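Local coordinates for periplasmic protein-probably involved in high-affinity Fe2+ transport (Escherichia coli F11, PDB 5I0Y) that probably takes part in high-affinity iron uptake in the periplasm, where it binds copper at a site required for iron transport, at residues T13-E18 with R136-F141. The protein carries 1 engineered substitution. Residues are numbered along the deposited sequence; the frame is centred on the assembly and turned at random.
Sequences TMNEME and RWWKPF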
ATOM      1  N   THR B  13     -11.019 -17.184   1.649  0.70 13.13           N
ATOM      2  CA  THR B  13     -11.414 -16.000   2.382  0.70 13.63           C
ATOM      3  C   THR B  13     -11.043 -16.196   3.833  0.70 13.35           C
ATOM      4  O   THR B  13     -11.282 -17.261   4.408  0.70 13.52           O
ATOM      5  CB  THR B  13     -12.909 -15.645   2.205  0.70 14.19           C
ATOM      6  OG1 THR B  13     -13.157 -14.353   2.779  0.70 14.86           O
ATOM      7  CG2 THR B  13     -13.830 -16.664   2.859  0.70 14.90           C
ATOM      8  N   MET B  14     -10.425 -15.171   4.411  1.00 13.65           N
ATOM      9  CA  MET B  14      -9.970 -15.190   5.790  1.00 14.27           C
ATOM     10  C   MET B  14      -9.845 -13.757   6.259  1.00 13.53           C
ATOM     11  O   MET B  14      -9.337 -12.907   5.523  1.00 12.53           O
ATOM     12  CB  MET B  14      -8.606 -15.885   5.894  1.00 15.77           C
ATOM     13  CG  MET B  14      -8.033 -15.937   7.296  1.00 18.32           C
ATOM     14  SD  MET B  14      -9.091 -16.917   8.363  1.00 21.58           S
ATOM     15  CE  MET B  14      -8.565 -16.355   9.978  1.00 22.58           C
ATOM     16  N   ASN B  15     -10.331 -13.473   7.466  1.00 13.12           N
ATOM     17  CA  ASN B  15     -10.203 -12.141   8.052  1.00 12.84           C
ATOM     18  C   ASN B  15     -10.767 -11.055   7.147  1.00 12.71           C
ATOM     19  O   ASN B  15     -10.228  -9.946   7.055  1.00 12.28           O
ATOM     20  CB  ASN B  15      -8.750 -11.846   8.434  1.00 13.09           C
ATOM     21  CG  ASN B  15      -8.279 -12.687   9.597  1.00 13.72           C
ATOM     22  OD1 ASN B  15      -7.164 -13.207   9.605  1.00 14.92           O
ATOM     23  ND2 ASN B  15      -9.142 -12.825  10.590  1.00 14.13           N
ATOM     24  N   GLU B  16     -11.874 -11.369   6.484  1.00 12.78           N
ATOM     25  CA  GLU B  16     -12.579 -10.404   5.648  1.00 12.93           C
ATOM     26  C   GLU B  16     -11.732  -9.919   4.472  1.00 11.89           C
ATOM     27  O   GLU B  16     -11.847  -8.774   4.004  1.00 11.47           O
ATOM     28  CB  GLU B  16     -13.084  -9.236   6.512  1.00 14.36           C
ATOM     29  CG  GLU B  16     -14.230  -9.623   7.447  1.00 17.98           C
ATOM     30  CD  GLU B  16     -13.871  -9.955   8.885  1.00 20.26           C
ATOM     31  OE1 GLU B  16     -14.845 -10.180   9.640  1.00 24.67           O
ATOM     32  OE2 GLU B  16     -12.695  -9.994   9.311  1.00 19.93           O
ATOM     33  N   MET B  17     -10.911 -10.840   3.982  1.00 11.32           N
ATOM     34  CA  MET B  17     -10.098 -10.649   2.763  1.00 11.00           C
ATOM     35  C   MET B  17     -10.231 -11.879   1.884  1.00 11.25           C
ATOM     36  O   MET B  17     -10.449 -12.976   2.403  1.00 11.67           O
ATOM     37  CB  MET B  17      -8.613 -10.467   3.103  1.00 10.81           C
ATOM     38  CG  MET B  17      -8.296  -9.242   3.959  1.00 10.61           C
ATOM     39  SD  MET B  17      -6.581  -9.240   4.501  1.00 10.57           S
ATOM     40  CE  MET B  17      -6.616 -10.583   5.678  1.00 10.88           C
ATOM     41  N   GLU B  18     -10.087 -11.701   0.577  0.70 10.54           N
ATOM     42  CA  GLU B  18      -9.945 -12.823  -0.351  0.70 10.10           C
ATOM     43  C   GLU B  18      -8.480 -12.880  -0.734  0.70 10.08           C
ATOM     44  O   GLU B  18      -7.923 -11.874  -1.178  0.70  9.90           O
ATOM     45  CB  GLU B  18     -10.832 -12.664  -1.593  0.70 10.15           C
ATOM     46  CG  GLU B  18     -11.016 -13.950  -2.402  0.70 10.23           C
ATOM     47  CD  GLU B  18     -11.812 -15.027  -1.670  0.70 10.34           C
ATOM     48  OE1 GLU B  18     -12.508 -14.711  -0.692  0.70 10.38           O
ATOM     49  OE2 GLU B  18     -11.747 -16.210  -2.098  0.70 10.51           O
ATOM     50  N   ARG B 136      -9.853  -4.028  15.552  1.00 12.61           N
ATOM     51  CA  ARG B 136      -8.476  -4.431  15.790  1.00 13.22           C
ATOM     52  C   ARG B 136      -7.963  -5.289  14.655  1.00 12.31           C
ATOM     53  O   ARG B 136      -8.737  -5.945  13.954  1.00 12.37           O
ATOM     54  CB  ARG B 136      -8.386  -5.233  17.081  1.00 14.84           C
ATOM     55  CG  ARG B 136      -8.737  -4.377  18.280  1.00 15.51           C
ATOM     56  CD  ARG B 136      -9.083  -5.238  19.484  1.00 17.32           C
ATOM     57  NE  ARG B 136      -9.534  -4.418  20.608  1.00 18.35           N
ATOM     58  CZ  ARG B 136     -10.772  -3.950  20.775  1.00 19.07           C
ATOM     59  NH1 ARG B 136     -11.730  -4.178  19.882  1.00 19.86           N
ATOM     60  NH2 ARG B 136     -11.050  -3.226  21.846  1.00 19.22           N
ATOM     61  N   TRP B 137      -6.648  -5.294  14.491  1.00 12.36           N
ATOM     62  CA  TRP B 137      -6.082  -6.209  13.503  1.00 12.49           C
ATOM     63  C   TRP B 137      -6.233  -7.626  13.928  1.00 12.52           C
ATOM     64  O   TRP B 137      -6.147  -7.950  15.116  1.00 13.13           O
ATOM     65  CB  TRP B 137      -4.610  -5.935  13.230  1.00 12.55           C
ATOM     66  CG  TRP B 137      -4.371  -4.613  12.587  1.00 13.28           C
ATOM     67  CD1 TRP B 137      -3.662  -3.541  13.114  1.00 13.33           C
ATOM     68  CD2 TRP B 137      -4.840  -4.167  11.277  1.00 13.61           C
ATOM     69  NE1 TRP B 137      -3.669  -2.486  12.245  1.00 13.55           N
ATOM     70  CE2 TRP B 137      -4.344  -2.797  11.117  1.00 13.46           C
ATOM     71  CE3 TRP B 137      -5.574  -4.749  10.249  1.00 13.58           C
ATOM     72  CZ2 TRP B 137      -4.599  -2.054   9.972  1.00 14.11           C
ATOM     73  CZ3 TRP B 137      -5.828  -3.984   9.103  1.00 14.22           C
ATOM     74  CH2 TRP B 137      -5.351  -2.672   8.973  1.00 13.87           C
ATOM     75  N   TRP B 138      -6.437  -8.484  12.939  1.00 12.13           N
ATOM     76  CA  TRP B 138      -6.280  -9.919  13.105  1.00 12.10           C
ATOM     77  C   TRP B 138      -4.854 -10.283  13.420  1.00 12.65           C
ATOM     78  O   TRP B 138      -3.934  -9.496  13.180  1.00 12.51           O
ATOM     79  CB  TRP B 138      -6.746 -10.625  11.842  1.00 11.86           C
ATOM     80  CG  TRP B 138      -6.410  -9.871  10.565  1.00 11.34           C
ATOM     81  CD1 TRP B 138      -7.224  -8.998   9.850  1.00 11.64           C
ATOM     82  CD2 TRP B 138      -5.148  -9.910   9.834  1.00 10.79           C
ATOM     83  NE1 TRP B 138      -6.568  -8.519   8.737  1.00 11.47           N
ATOM     84  CE2 TRP B 138      -5.316  -9.024   8.678  1.00 10.82           C
ATOM     85  CE3 TRP B 138      -3.948 -10.587   9.999  1.00 10.93           C
ATOM     86  CZ2 TRP B 138      -4.300  -8.838   7.753  1.00 10.89           C
ATOM     87  CZ3 TRP B 138      -2.924 -10.395   9.054  1.00 10.90           C
ATOM     88  CH2 TRP B 138      -3.111  -9.545   7.955  1.00 10.88           C
ATOM     89  N   LYS B 139      -4.665 -11.473  13.989  1.00 13.03           N
ATOM     90  CA  LYS B 139      -3.328 -11.972  14.305  1.00 13.74           C
ATOM     91  C   LYS B 139      -2.694 -12.587  13.064  1.00 12.90           C
ATOM     92  O   LYS B 139      -3.413 -12.994  12.144  1.00 12.72           O
ATOM     93  CB  LYS B 139      -3.390 -13.029  15.418  1.00 15.74           C
ATOM     94  CG  LYS B 139      -3.755 -12.475  16.792  1.00 18.86           C
ATOM     95  CD  LYS B 139      -3.889 -13.576  17.835  1.00 21.60           C
ATOM     96  CE  LYS B 139      -4.542 -13.063  19.112  1.00 23.87           C
ATOM     97  NZ  LYS B 139      -6.035 -13.053  19.031  1.00 25.37           N
ATOM     98  N   PRO B 140      -1.349 -12.665  13.036  1.00 12.58           N
ATOM     99  CA  PRO B 140      -0.673 -13.295  11.900  1.00 12.58           C
ATOM    100  C   PRO B 140      -1.248 -14.691  11.610  1.00 12.45           C
ATOM    101  O   PRO B 140      -1.658 -15.417  12.531  1.00 12.40           O
ATOM    102  CB  PRO B 140       0.797 -13.366  12.352  1.00 12.92           C
ATOM    103  CG  PRO B 140       0.947 -12.250  13.339  1.00 13.13           C
ATOM    104  CD  PRO B 140      -0.384 -12.160  14.038  1.00 12.88           C
ATOM    105  N   PHE B 141      -1.304 -15.058  10.340  1.00 11.53           N
ATOM    106  CA  PHE B 141      -1.894 -16.331   9.949  1.00 12.10           C
ATOM    107  C   PHE B 141      -1.278 -16.820   8.657  1.00 11.97           C
ATOM    108  O   PHE B 141      -0.671 -16.039   7.877  1.00 11.38           O
ATOM    109  CB  PHE B 141      -3.417 -16.216   9.819  1.00 12.19           C
ATOM    110  CG  PHE B 141      -3.879 -15.371   8.643  1.00 12.31           C
ATOM    111  CD1 PHE B 141      -4.317 -15.972   7.465  1.00 13.45           C
ATOM    112  CD2 PHE B 141      -3.900 -13.974   8.724  1.00 12.47           C
ATOM    113  CE1 PHE B 141      -4.733 -15.207   6.383  1.00 12.91           C
ATOM    114  CE2 PHE B 141      -4.325 -13.206   7.636  1.00 12.84           C
ATOM    115  CZ  PHE B 141      -4.746 -13.828   6.473  1.00 12.96           C
TER
HETATM  116  O   HOH W   1      -8.950  -7.382   7.348  1.00 11.27           O
HETATM  117  O   HOH W   2      -5.928 -14.188  11.901  1.00 16.06           O
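A beta hairpin with a two-residue loop, a type I' turn from Met14 to Met17, lays its corner against Trp138 and Phe141, where the loop before strand 141-149 runs into that strand's first residue, Phe141. Two backbone bonds shut the hairpin, Met14 N to Met17 O and Met17 N to Met14 O, each 3.0 Å. Asn15 suits the first corner of such a turn, since asparagine accepts the left-handed backbone conformation readily. Asn15 CB sits over the face of the Trp138 five-membered ring, a CH-pi contact of 3.8 Å to the centroid. The amide lies almost parallel to the indole, 7° between the planes, and Asn15 CG is 3.4 Å from Trp138 CB. Against Phe141 the same amide stands nearly upright and rests Asn15 OD1 over the ring face, 3.5 Å from Phe141 CE2. No direct hydrogen bond joins the segments; two waters bridge them instead. One donates to Asn15 O and accepts from Trp138 NE1; the other donates to both Asn15 OD1 and Lys139 O, which helps hold the amide in place. The tryptophan thus offers both a broad flat face and an N-H.

The methionines fill in with flexible, polarisable chains. Met14, with CG anti to its backbone N (chi1 179°), lays CG over the Phe141 face, 3.5 Å from Phe141 CE1, with SD in an oblique Met-aromatic contact. Buried Met17 turns its methyl at chi3 (-71°) into the angle between the rings: Met17 CE is 3.6 Å from Trp138 CZ2 and meets Phe141, whose ring serves by face and edge alike, at its edge.

Strands 6-14 and 141-149, outermost in the sheet order, approach each other here, consistent with the beta-sandwich fold. Leu19 of strand 17-24 and Ile116 of strand 108-117 also touch Phe141, and Ile116 packs on Trp138 as well.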